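Local coordinates for uracil-dna glycosylase (Deinococcus radiodurans, PDB 4UQM), which belongs to the uracil-DNA glycosylase superfamily, with a parallel central sheet between helices, and is bound here to DNA, at residues P17-N22 and P33-P38; Q82-G87 and L145-A150; R109-E114 and G205-L210; E175-F180 and E229-G234. The protein carries 1 engineered substitution. All blocks are in the same frame, centred on the assembly; numbering follows the deposited sequence.

Interaction 1 of 4, residues P17-N22 and P33-P38; sequences PIIPAN and PEFSAP
Pro17 and Ser36 bring the two backbones within 4.3 Å at their CA atoms, where the extended chain 17-22 runs past helix 25-35 at Phe35 and Ser36. The one hydrogen bond across the contact is from Ile18 N to Phe35 O, 3.1 Å long and nearly straight at the hydrogen (167°), although the N-H arrives from above the carbonyl plane. Pro17 CA adds a CA-H...O contact to that oxygen. Phe35 carries most of the side-chain packing: with CG anti to its own carbonyl carbon (chi1 -57°), the ring is laid under Pro20. Pro20 CD sits over the ring centre, 3.5 Å from the centroid of Phe35 and 14° off the normal, a CH-pi contact. Ile19 crosses at about a right angle, its CG1 4.0 Å from Phe35 CB. At the outer end the Pro17 ring rests on Ser36 OG, 3.7 Å from Pro17 CB; that hydroxyl is hydrogen-bonded to Leu32 O of the helix. Phe40 meets Phe35 edge-to-face from the following helix. Between the two segments the polar link is the Phe35 carbonyl, and the proline on the aromatic face adds apolar contact to the single backbone bond.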
# COMPACT_ATOMS: atom_id res chain seq x y z
N PRO A 17 9.92 21.92 -8.17
CA PRO A 17 9.26 20.71 -7.66
C PRO A 17 8.79 19.80 -8.81
O PRO A 17 8.49 20.25 -9.91
CB PRO A 17 8.08 21.25 -6.81
CG PRO A 17 8.33 22.71 -6.68
CD PRO A 17 9.10 23.11 -7.89
N ILE A 18 8.83 18.49 -8.54
CA ILE A 18 8.41 17.45 -9.49
C ILE A 18 7.12 16.89 -8.91
O ILE A 18 7.14 15.95 -8.07
CB ILE A 18 9.49 16.37 -9.65
CG1 ILE A 18 10.90 16.93 -9.92
CG2 ILE A 18 9.13 15.45 -10.80
CD1 ILE A 18 11.99 15.96 -9.46
N ILE A 19 6.01 17.47 -9.30
CA ILE A 19 4.73 17.16 -8.66
C ILE A 19 3.91 16.23 -9.56
O ILE A 19 3.65 16.58 -10.73
CB ILE A 19 3.93 18.42 -8.37
CG1 ILE A 19 4.73 19.36 -7.46
CG2 ILE A 19 2.57 18.04 -7.78
CD1 ILE A 19 4.24 20.80 -7.47
N PRO A 20 3.52 15.05 -9.05
CA PRO A 20 2.66 14.19 -9.88
C PRO A 20 1.33 14.81 -10.18
O PRO A 20 0.77 15.58 -9.34
CB PRO A 20 2.45 12.94 -9.01
CG PRO A 20 3.51 13.00 -7.96
CD PRO A 20 3.78 14.46 -7.74
N ALA A 21 0.83 14.50 -11.37
CA ALA A 21 -0.45 15.09 -11.80
C ALA A 21 -1.63 14.44 -11.12
O ALA A 21 -1.58 13.25 -10.80
CB ALA A 21 -0.59 14.93 -13.29
N ASN A 22 -2.70 15.21 -10.96
CA ASN A 22 -4.00 14.69 -10.61
C ASN A 22 -4.00 13.92 -9.28
O ASN A 22 -4.54 12.79 -9.20
CB ASN A 22 -4.56 13.80 -11.73
CG ASN A 22 -6.05 13.41 -11.51
OD1 ASN A 22 -6.80 14.14 -10.91
ND2 ASN A 22 -6.43 12.23 -11.97
N PRO A 33 6.25 19.48 0.41
CA PRO A 33 7.66 19.58 0.77
C PRO A 33 8.52 18.41 0.23
O PRO A 33 9.71 18.58 0.00
CB PRO A 33 7.64 19.55 2.31
CG PRO A 33 6.29 20.09 2.65
CD PRO A 33 5.40 19.49 1.62
N GLU A 34 7.91 17.24 0.09
CA GLU A 34 8.62 16.09 -0.46
C GLU A 34 8.93 16.31 -1.95
O GLU A 34 10.07 16.12 -2.40
CB GLU A 34 7.80 14.81 -0.31
CG GLU A 34 7.26 14.60 1.12
CD GLU A 34 8.26 14.85 2.20
OE1 GLU A 34 9.41 14.35 2.10
OE2 GLU A 34 7.91 15.49 3.22
N PHE A 35 7.92 16.72 -2.71
CA PHE A 35 8.10 16.91 -4.16
C PHE A 35 9.11 17.99 -4.48
O PHE A 35 9.69 18.01 -5.56
CB PHE A 35 6.77 17.18 -4.86
CG PHE A 35 5.73 16.08 -4.63
CD1 PHE A 35 6.06 14.78 -4.83
CD2 PHE A 35 4.42 16.37 -4.25
CE1 PHE A 35 5.13 13.76 -4.63
CE2 PHE A 35 3.49 15.37 -4.07
CZ PHE A 35 3.84 14.06 -4.21
N SER A 36 9.34 18.87 -3.50
CA SER A 36 10.28 19.98 -3.59
C SER A 36 11.70 19.66 -3.05
O SER A 36 12.59 20.46 -3.20
CB SER A 36 9.69 21.21 -2.84
OG SER A 36 8.30 21.46 -3.16
N ALA A 37 11.88 18.51 -2.40
CA ALA A 37 13.07 18.21 -1.64
C ALA A 37 14.21 17.68 -2.48
O ALA A 37 13.98 16.93 -3.44
CB ALA A 37 12.72 17.21 -0.55
N PRO A 38 15.46 17.99 -2.08
CA PRO A 38 16.59 17.39 -2.77
C PRO A 38 16.57 15.84 -2.86
O PRO A 38 16.84 15.31 -3.96
CB PRO A 38 17.79 17.93 -2.00
CG PRO A 38 17.33 19.23 -1.46
CD PRO A 38 15.90 19.02 -1.11

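Interaction 2 of 4, residues Q82-G87 and L145-A150; sequences QDPYHG and LTVRAA. Engineered in segment 145-150: Ala150 (natural residue Gly). With nucleotides of chain B.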
# COMPACT_ATOMS: atom_id res chain seq x y z
N GLN A 82 5.93 -4.29 0.96
CA GLN A 82 7.34 -4.07 0.74
C GLN A 82 7.64 -3.20 -0.49
O GLN A 82 8.24 -2.10 -0.37
CB GLN A 82 8.03 -5.45 0.67
CG GLN A 82 9.53 -5.37 0.35
CD GLN A 82 10.17 -6.71 0.24
OE1 GLN A 82 10.42 -7.37 1.25
NE2 GLN A 82 10.47 -7.12 -0.98
N ASP A 83 7.28 -3.72 -1.64
CA ASP A 83 7.55 -3.05 -2.91
C ASP A 83 6.63 -3.68 -3.93
O ASP A 83 5.94 -4.67 -3.65
CB ASP A 83 9.07 -3.12 -3.30
CG ASP A 83 9.56 -4.49 -3.70
OD1 ASP A 83 9.20 -5.52 -3.14
OD2 ASP A 83 10.38 -4.54 -4.68
N PRO A 84 6.50 -3.08 -5.12
CA PRO A 84 5.49 -3.56 -6.05
C PRO A 84 5.76 -4.94 -6.58
O PRO A 84 6.93 -5.42 -6.63
CB PRO A 84 5.53 -2.55 -7.19
CG PRO A 84 6.13 -1.33 -6.60
CD PRO A 84 7.15 -1.86 -5.61
N TYR A 85 4.74 -5.62 -7.08
CA TYR A 85 4.97 -6.86 -7.81
C TYR A 85 5.97 -6.58 -8.97
O TYR A 85 5.93 -5.50 -9.59
CB TYR A 85 3.71 -7.35 -8.53
CG TYR A 85 2.62 -7.86 -7.65
CD1 TYR A 85 2.81 -8.94 -6.79
CD2 TYR A 85 1.35 -7.25 -7.68
CE1 TYR A 85 1.75 -9.43 -6.01
CE2 TYR A 85 0.30 -7.76 -6.95
CZ TYR A 85 0.52 -8.83 -6.09
OH TYR A 85 -0.49 -9.37 -5.27
N HIS A 86 6.81 -7.55 -9.28
CA HIS A 86 7.95 -7.33 -10.16
C HIS A 86 7.89 -8.15 -11.42
O HIS A 86 8.90 -8.28 -12.15
CB HIS A 86 9.28 -7.54 -9.42
CG HIS A 86 9.49 -8.92 -8.88
ND1 HIS A 86 9.50 -9.14 -7.53
CD2 HIS A 86 9.55 -10.13 -9.47
CE1 HIS A 86 9.62 -10.44 -7.31
NE2 HIS A 86 9.65 -11.07 -8.46
N GLY A 87 6.70 -8.65 -11.75
CA GLY A 87 6.49 -9.34 -13.03
C GLY A 87 5.63 -8.52 -14.01
O GLY A 87 4.97 -7.53 -13.63
N LEU A 145 8.08 2.29 -3.98
CA LEU A 145 7.00 2.40 -4.97
C LEU A 145 7.34 2.04 -6.39
O LEU A 145 6.47 2.10 -7.30
CB LEU A 145 6.39 3.81 -4.89
CG LEU A 145 5.70 4.15 -3.55
CD1 LEU A 145 5.07 5.51 -3.70
CD2 LEU A 145 4.58 3.17 -3.19
N THR A 146 8.58 1.57 -6.60
CA THR A 146 8.97 1.02 -7.91
C THR A 146 9.89 -0.19 -7.68
O THR A 146 10.41 -0.39 -6.56
CB THR A 146 9.74 2.07 -8.75
OG1 THR A 146 10.85 2.59 -8.02
CG2 THR A 146 8.83 3.21 -9.21
N VAL A 147 10.09 -0.98 -8.72
CA VAL A 147 10.95 -2.15 -8.67
C VAL A 147 11.44 -2.49 -10.06
O VAL A 147 10.76 -2.25 -11.05
CB VAL A 147 10.19 -3.34 -8.06
CG1 VAL A 147 9.00 -3.77 -8.92
CG2 VAL A 147 11.11 -4.52 -7.78
N ARG A 148 12.66 -2.97 -10.15
CA ARG A 148 13.18 -3.51 -11.42
C ARG A 148 12.59 -4.89 -11.68
O ARG A 148 12.44 -5.72 -10.74
CB ARG A 148 14.72 -3.58 -11.34
CG ARG A 148 15.44 -3.73 -12.64
CD ARG A 148 16.94 -3.81 -12.36
NE ARG A 148 17.56 -2.72 -11.57
CZ ARG A 148 18.76 -2.76 -11.01
NH1 ARG A 148 19.54 -3.82 -11.13
NH2 ARG A 148 19.22 -1.75 -10.34
N ALA A 149 12.23 -5.16 -12.93
CA ALA A 149 11.69 -6.44 -13.30
C ALA A 149 12.49 -7.60 -12.77
O ALA A 149 13.71 -7.59 -12.83
CB ALA A 149 11.56 -6.54 -14.82
N ALA A 150 11.79 -8.60 -12.28
CA ALA A 150 12.38 -9.82 -11.75
C ALA A 150 13.21 -9.75 -10.50
O ALA A 150 13.71 -10.81 -10.08
CB ALA A 150 13.14 -10.57 -12.84
P DA B 8 8.97 -14.48 -9.95
OP1 DA B 8 8.73 -14.47 -11.41
OP2 DA B 8 9.96 -13.60 -9.28
O5' DA B 8 7.61 -14.55 -9.11
C5' DA B 8 7.70 -14.29 -7.71
C4' DA B 8 6.50 -14.84 -6.98
O4' DA B 8 6.63 -16.27 -6.79
C3' DA B 8 6.36 -14.24 -5.59
O3' DA B 8 4.99 -14.05 -5.24
C2' DA B 8 6.96 -15.27 -4.67
C1' DA B 8 6.77 -16.58 -5.41
N9 DA B 8 7.90 -17.50 -5.26
C8 DA B 8 7.84 -18.84 -4.96
N7 DA B 8 9.01 -19.40 -4.83
C5 DA B 8 9.91 -18.36 -5.03
C6 DA B 8 11.31 -18.30 -5.00
N6 DA B 8 12.09 -19.36 -4.77
N1 DA B 8 11.90 -17.11 -5.25
C2 DA B 8 11.12 -16.04 -5.46
N3 DA B 8 9.79 -15.97 -5.51
C4 DA B 8 9.24 -17.18 -5.28
O HOH W 1 12.01 -2.32 -5.29
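Leu145 meets the loop 82-87 through its backbone, its carbonyl O lying 3.5 Å from Pro84 CG. Thr146 likewise offers its carbonyl: a water donates to both Thr146 O and Asp83 OD2, at 2.8 Å from Asp83 OD2, and so bridges the segments. The side chain of Val147 points into the loop. CG1, set between the backbone N and the carbonyl carbon (chi1 64°), packs on Pro84 CB and the carbonyls of Pro84 and Tyr85; CG2 comes to 3.2 Å from Asp83 OD2, a tight contact; both lie near His86 CB. Arg148 presents only its carbonyl to His86 CB; its guanidinium turns to Glu50. Ala149 CA makes a CA-H...O contact with His86 O, and Ala150, an engineered substitution, donates its N-H to the same oxygen at 2.9 Å from His86 O, almost perfectly straight (177°). His86 in turn directs NE2 in its ring plane to OP2 of DA8 of chain B, 2.7 Å from that NE2. Segment 82-87 follows strand 77-81 and, as in relatives, is the conserved loop usually called the water-activating loop. Gln82 NE2, Asn153 N and the bridging water hold the buried Asp83 carboxylate in place, while the backbone contacts on His86 O probably steady the residue whose NE2 bonds to the phosphate.

Interaction 3 of 4, residues R109-E114 and G205-L210; sequences RNIYKE and GHPSPL. With nucleotides of chain B.
Pro207, which packs on Ile111 of the helix, also lays its CD over one face of the His206 imidazole, near the rim; C5' of DG10 of chain B lies over the opposite face, and Ser208 CA is at the edge, in plane. Ser208 N donates to His206 ND1 (3.0 Å), which fixes the rotation of the imidazole. The Asn110 amide is the other flat group. Its ND2 donates to Pro207 O at 2.8 Å, with the acceptor only 5° out of the amide plane and the N-H approaching nearly end-on to the carbonyl. Both ends of the amide are engaged, since Lys113 NZ donates to OD1 and Glu212 takes a further bond from ND2. Ile111 lies side by side with Pro207, its CG1 3.9 Å from Pro207 CB. Beyond, Ser208 OG donates to OP2 of DG10 of chain B (2.9 Å) while accepting from Leu210 N, an ST turn, and His206 N reaches OP1 of DT11 of chain B. Leu210 packs both methyls on the base of DA8 of chain B, consistent with the leucine loop of relatives. The loop 205-210, leaving strand 200-204, is thus held between the DNA and helix 106-118, with Trp183 of strand 179-183 touching Ile111 and Pro207, and Phe221 of helix 220-230 against Ile111.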
# COMPACT_ATOMS: atom_id res chain seq x y z
N ARG A 109 -3.25 -14.49 -3.34
CA ARG A 109 -3.88 -15.78 -2.99
C ARG A 109 -3.80 -16.01 -1.52
O ARG A 109 -4.75 -16.51 -0.94
CB ARG A 109 -3.20 -16.93 -3.70
CG ARG A 109 -3.42 -16.87 -5.16
CD ARG A 109 -3.05 -18.13 -5.85
NE ARG A 109 -3.09 -17.81 -7.24
CZ ARG A 109 -4.19 -17.80 -7.97
NH1 ARG A 109 -5.40 -18.15 -7.44
NH2 ARG A 109 -4.05 -17.46 -9.23
N ASN A 110 -2.66 -15.66 -0.91
CA ASN A 110 -2.52 -15.85 0.53
C ASN A 110 -3.36 -14.86 1.32
O ASN A 110 -3.95 -15.24 2.33
CB ASN A 110 -1.05 -15.77 0.91
CG ASN A 110 -0.29 -17.02 0.54
OD1 ASN A 110 -0.88 -18.06 0.26
ND2 ASN A 110 1.03 -16.96 0.61
N ILE A 111 -3.42 -13.60 0.90
CA ILE A 111 -4.35 -12.66 1.48
C ILE A 111 -5.78 -13.23 1.47
O ILE A 111 -6.52 -13.13 2.47
CB ILE A 111 -4.25 -11.28 0.78
CG1 ILE A 111 -2.98 -10.54 1.20
CG2 ILE A 111 -5.47 -10.39 1.06
CD1 ILE A 111 -2.60 -9.44 0.23
N TYR A 112 -6.20 -13.73 0.32
CA TYR A 112 -7.54 -14.36 0.19
C TYR A 112 -7.72 -15.55 1.14
O TYR A 112 -8.80 -15.71 1.74
CB TYR A 112 -7.82 -14.78 -1.24
CG TYR A 112 -8.11 -13.67 -2.25
CD1 TYR A 112 -8.25 -12.32 -1.88
CD2 TYR A 112 -8.19 -13.97 -3.61
CE1 TYR A 112 -8.51 -11.35 -2.79
CE2 TYR A 112 -8.46 -12.98 -4.56
CZ TYR A 112 -8.63 -11.67 -4.15
OH TYR A 112 -8.88 -10.70 -5.08
N LYS A 113 -6.69 -16.37 1.33
CA LYS A 113 -6.76 -17.53 2.25
C LYS A 113 -6.98 -17.04 3.66
O LYS A 113 -7.82 -17.58 4.40
CB LYS A 113 -5.48 -18.41 2.19
CG LYS A 113 -5.35 -19.27 0.94
CD LYS A 113 -4.04 -20.06 0.90
CE LYS A 113 -3.36 -19.98 -0.45
NZ LYS A 113 -2.06 -20.70 -0.50
N GLU A 114 -6.24 -16.02 4.07
CA GLU A 114 -6.35 -15.49 5.39
C GLU A 114 -7.74 -14.82 5.62
O GLU A 114 -8.38 -15.01 6.67
CB GLU A 114 -5.20 -14.53 5.68
CG GLU A 114 -5.23 -13.93 7.08
CD GLU A 114 -4.98 -14.91 8.20
OE1 GLU A 114 -4.44 -16.01 7.94
OE2 GLU A 114 -5.29 -14.54 9.37
N GLY A 205 4.57 -10.73 9.28
CA GLY A 205 5.27 -11.01 8.05
C GLY A 205 4.43 -10.71 6.81
O GLY A 205 3.18 -10.61 6.83
N HIS A 206 5.12 -10.62 5.69
CA HIS A 206 4.49 -10.38 4.43
C HIS A 206 3.71 -11.59 3.92
O HIS A 206 4.07 -12.73 4.20
CB HIS A 206 5.66 -9.99 3.46
CG HIS A 206 5.24 -9.42 2.15
ND1 HIS A 206 4.83 -10.23 1.13
CD2 HIS A 206 5.14 -8.14 1.71
CE1 HIS A 206 4.52 -9.48 0.09
NE2 HIS A 206 4.70 -8.21 0.42
N PRO A 207 2.65 -11.34 3.13
CA PRO A 207 1.85 -12.50 2.68
C PRO A 207 2.44 -13.33 1.49
O PRO A 207 1.87 -14.33 1.10
CB PRO A 207 0.55 -11.86 2.23
CG PRO A 207 0.90 -10.42 1.87
CD PRO A 207 1.96 -10.06 2.89
N SER A 208 3.60 -12.95 0.96
CA SER A 208 4.29 -13.77 -0.01
C SER A 208 4.40 -15.20 0.49
O SER A 208 4.63 -15.43 1.69
CB SER A 208 5.73 -13.25 -0.20
OG SER A 208 6.42 -14.13 -1.08
N PRO A 209 4.31 -16.18 -0.40
CA PRO A 209 4.53 -17.58 0.02
C PRO A 209 5.91 -17.76 0.70
O PRO A 209 6.04 -18.63 1.55
CB PRO A 209 4.37 -18.35 -1.28
CG PRO A 209 4.61 -17.38 -2.33
CD PRO A 209 4.01 -16.10 -1.84
N LEU A 210 6.92 -16.92 0.37
CA LEU A 210 8.25 -17.06 0.96
C LEU A 210 8.32 -16.57 2.41
O LEU A 210 9.36 -16.79 3.06
CB LEU A 210 9.28 -16.26 0.19
CG LEU A 210 9.40 -16.57 -1.30
CD1 LEU A 210 10.46 -15.68 -1.94
CD2 LEU A 210 9.64 -18.03 -1.53
P DG B 10 9.06 -11.62 -1.90
OP1 DG B 10 10.51 -11.68 -1.80
OP2 DG B 10 8.37 -12.61 -2.63
O5' DG B 10 8.40 -11.53 -0.45
C5' DG B 10 9.00 -10.85 0.61
C4' DG B 10 8.94 -11.70 1.86
O4' DG B 10 9.57 -12.96 1.55
C3' DG B 10 9.69 -11.12 3.05
O3' DG B 10 8.92 -11.32 4.23
C2' DG B 10 10.99 -11.90 3.05
C1' DG B 10 10.60 -13.23 2.46
N9 DG B 10 11.68 -13.92 1.73
C8 DG B 10 12.20 -13.58 0.52
N7 DG B 10 13.16 -14.37 0.13
C5 DG B 10 13.28 -15.29 1.16
C6 DG B 10 14.18 -16.37 1.32
O6 DG B 10 15.06 -16.75 0.57
N1 DG B 10 13.96 -17.04 2.52
C2 DG B 10 13.01 -16.71 3.44
N2 DG B 10 12.94 -17.47 4.53
N3 DG B 10 12.19 -15.68 3.32
C4 DG B 10 12.38 -15.02 2.16
P DA B 8 8.97 -14.48 -9.95
OP1 DA B 8 8.73 -14.47 -11.41
OP2 DA B 8 9.96 -13.60 -9.28
O5' DA B 8 7.61 -14.55 -9.11
C5' DA B 8 7.70 -14.29 -7.71
C4' DA B 8 6.50 -14.84 -6.98
O4' DA B 8 6.63 -16.27 -6.79
C3' DA B 8 6.36 -14.24 -5.59
O3' DA B 8 4.99 -14.05 -5.24
C2' DA B 8 6.96 -15.27 -4.67
C1' DA B 8 6.77 -16.58 -5.41
N9 DA B 8 7.90 -17.50 -5.26
C8 DA B 8 7.84 -18.84 -4.96
N7 DA B 8 9.01 -19.40 -4.83
C5 DA B 8 9.91 -18.36 -5.03
C6 DA B 8 11.31 -18.30 -5.00
N6 DA B 8 12.09 -19.36 -4.77
N1 DA B 8 11.90 -17.11 -5.25
C2 DA B 8 11.12 -16.04 -5.46
N3 DA B 8 9.79 -15.97 -5.51
C4 DA B 8 9.24 -17.18 -5.28
P DT B 11 9.19 -10.53 5.55
OP1 DT B 11 7.94 -10.51 6.34
OP2 DT B 11 9.90 -9.24 5.30
O5' DT B 11 10.23 -11.46 6.35
C5' DT B 11 9.70 -12.55 7.14
C4' DT B 11 10.87 -13.13 7.91
O4' DT B 11 11.75 -13.84 7.00
C3' DT B 11 11.73 -12.06 8.60
O3' DT B 11 12.31 -12.69 9.73
C2' DT B 11 12.94 -11.95 7.69
C1' DT B 11 13.05 -13.40 7.23
N1 DT B 11 13.87 -13.66 6.04
C2 DT B 11 14.64 -14.80 6.04
O2 DT B 11 14.58 -15.64 6.92
N3 DT B 11 15.44 -14.96 4.93
C4 DT B 11 15.55 -14.09 3.86
O4 DT B 11 16.29 -14.36 2.92
C5 DT B 11 14.73 -12.91 3.93
C7 DT B 11 14.78 -11.92 2.80
C6 DT B 11 13.94 -12.75 4.99

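Interaction 4 of 4, residues E175-F180 and E229-G234; sequences EERVVF and EKAGRG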
# COMPACT_ATOMS: atom_id res chain seq x y z
N GLU A 175 -6.44 13.05 13.36
CA GLU A 175 -6.96 12.88 14.72
C GLU A 175 -7.79 11.60 14.85
O GLU A 175 -7.64 10.86 15.81
CB GLU A 175 -7.69 14.16 15.16
CG GLU A 175 -6.72 15.36 15.15
CD GLU A 175 -7.30 16.75 15.39
OE1 GLU A 175 -8.26 17.18 14.66
OE2 GLU A 175 -6.71 17.46 16.26
N GLU A 176 -8.60 11.32 13.84
CA GLU A 176 -9.45 10.12 13.89
C GLU A 176 -8.66 8.87 13.63
O GLU A 176 -7.73 8.89 12.85
CB GLU A 176 -10.60 10.19 12.90
CG GLU A 176 -11.81 9.45 13.47
CD GLU A 176 -13.11 9.81 12.78
OE1 GLU A 176 -13.03 10.43 11.68
OE2 GLU A 176 -14.20 9.47 13.34
N ARG A 177 -9.05 7.81 14.34
CA ARG A 177 -8.36 6.53 14.24
C ARG A 177 -8.09 6.06 12.82
O ARG A 177 -8.99 5.94 11.96
CB ARG A 177 -9.17 5.43 14.95
CG ARG A 177 -8.56 4.05 14.78
CD ARG A 177 -9.04 3.10 15.83
NE ARG A 177 -8.47 3.36 17.17
CZ ARG A 177 -8.69 2.60 18.22
NH1 ARG A 177 -9.60 1.61 18.18
NH2 ARG A 177 -8.08 2.85 19.37
N VAL A 178 -6.85 5.70 12.58
CA VAL A 178 -6.41 4.96 11.43
C VAL A 178 -5.76 3.67 11.91
O VAL A 178 -4.98 3.65 12.89
CB VAL A 178 -5.41 5.78 10.59
CG1 VAL A 178 -4.87 4.98 9.48
CG2 VAL A 178 -6.12 7.02 10.06
N VAL A 179 -6.08 2.58 11.23
CA VAL A 179 -5.40 1.31 11.44
C VAL A 179 -4.31 1.15 10.41
O VAL A 179 -4.58 1.15 9.20
CB VAL A 179 -6.40 0.14 11.41
CG1 VAL A 179 -5.69 -1.20 11.64
CG2 VAL A 179 -7.59 0.32 12.36
N PHE A 180 -3.09 0.99 10.87
CA PHE A 180 -1.95 0.74 10.03
C PHE A 180 -1.61 -0.73 10.08
O PHE A 180 -1.32 -1.26 11.17
CB PHE A 180 -0.73 1.53 10.54
CG PHE A 180 -0.89 3.05 10.50
CD1 PHE A 180 -1.64 3.74 11.45
CD2 PHE A 180 -0.24 3.79 9.52
CE1 PHE A 180 -1.70 5.12 11.44
CE2 PHE A 180 -0.32 5.19 9.47
CZ PHE A 180 -1.07 5.85 10.43
N GLU A 229 -14.44 -0.16 14.63
CA GLU A 229 -15.75 -0.10 15.27
C GLU A 229 -15.67 0.50 16.66
O GLU A 229 -16.53 1.32 17.02
CB GLU A 229 -16.31 -1.50 15.34
CG GLU A 229 -16.80 -1.97 14.00
CD GLU A 229 -16.97 -3.49 13.91
OE1 GLU A 229 -16.85 -4.15 14.94
OE2 GLU A 229 -17.09 -4.05 12.81
N LYS A 230 -14.64 0.16 17.41
CA LYS A 230 -14.49 0.72 18.76
C LYS A 230 -14.26 2.24 18.77
O LYS A 230 -14.58 2.90 19.76
CB LYS A 230 -13.38 0.02 19.54
CG LYS A 230 -13.59 -1.48 19.75
CD LYS A 230 -14.67 -1.86 20.73
CE LYS A 230 -14.89 -3.38 20.70
NZ LYS A 230 -13.63 -4.12 21.04
N ALA A 231 -13.73 2.77 17.65
CA ALA A 231 -13.56 4.22 17.47
C ALA A 231 -14.74 4.93 16.79
O ALA A 231 -14.67 6.11 16.50
CB ALA A 231 -12.26 4.49 16.71
N GLY A 232 -15.83 4.22 16.50
CA GLY A 232 -16.96 4.84 15.79
C GLY A 232 -16.73 5.09 14.31
O GLY A 232 -17.48 5.82 13.65
N ARG A 233 -15.71 4.44 13.76
CA ARG A 233 -15.49 4.42 12.35
C ARG A 233 -16.22 3.12 11.91
O ARG A 233 -16.38 2.12 12.65
CB ARG A 233 -13.99 4.49 12.02
CG ARG A 233 -13.25 5.64 12.70
CD ARG A 233 -12.03 6.13 11.95
NE ARG A 233 -12.44 6.82 10.72
CZ ARG A 233 -11.64 7.36 9.81
NH1 ARG A 233 -10.31 7.31 9.86
NH2 ARG A 233 -12.21 7.93 8.76
N GLY A 234 -16.71 3.14 10.71
CA GLY A 234 -17.29 1.97 10.11
C GLY A 234 -16.23 0.95 9.72
O GLY A 234 -15.11 1.31 9.37
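Arg233 NH1 donates to Arg177 O across a distance of 2.8 Å, with the N-H aimed almost exactly at the oxygen (177°). The acceptor is in the guanidinium plane, yet the donor stands above the carbonyl plane of Arg177. The same NH1 also bonds to Val75 O, so this nitrogen ties the segment 229-234 to two backbone carbonyls. Glu176 approaches the guanidinium from a face: carboxylate and guanidinium planes are 1° apart and stacked, and Glu176 OE1 lies 3.8 Å from Arg233 NE. No N-H points at that oxygen, which makes it a long salt bridge of charge alone. Arg233 CD lies alongside Glu176 CG, 3.7 Å from it, and the bend at chi3 (71°) then turns NE and the guanidinium toward the Glu176 carboxylate and Arg177 O. Elsewhere in the contact the aliphatic part of Arg177 runs over the methyl of Ala231, Arg177 CD being 3.6 Å from Ala231 CB. Arg233 thus bonds across the segments, while Arg177 packs on Ala231 and bonds to main-chain oxygens beyond it, NE to Asn198 O and NH1 to Ala227 O in helix 220-230. Gly232, with positive phi, closes helix 220-230 in a Schellman motif, and the end of that helix packs against the residues leading into strand 179-183, in the alpha/beta fold of this superfamily.

Along the chain, interaction 1 closes before the others open, interactions 2 and 3 alternate, and interactions 3 and 4 alternate as well. Interaction 1 joins the N-terminal chain to helix 25-35 and lies about 34 Å, centre to centre, from interaction 3, on opposite sides of the chain's centre. Interactions 2 and 3 are the nearest pair, with centres about 17 Å apart, and touch where the backbone N of Gln82 packs on the His206 ring; their loops follow strands 77-81 and 200-204 of the same parallel sheet, and both reach the DNA. Interaction 4 lies at the start of strand 179-183 in that sheet, about 25 Å from interaction 3 between centres. The DNA-binding loops thus cluster together, while interactions 1 and 4 join peripheral parts away from the DNA.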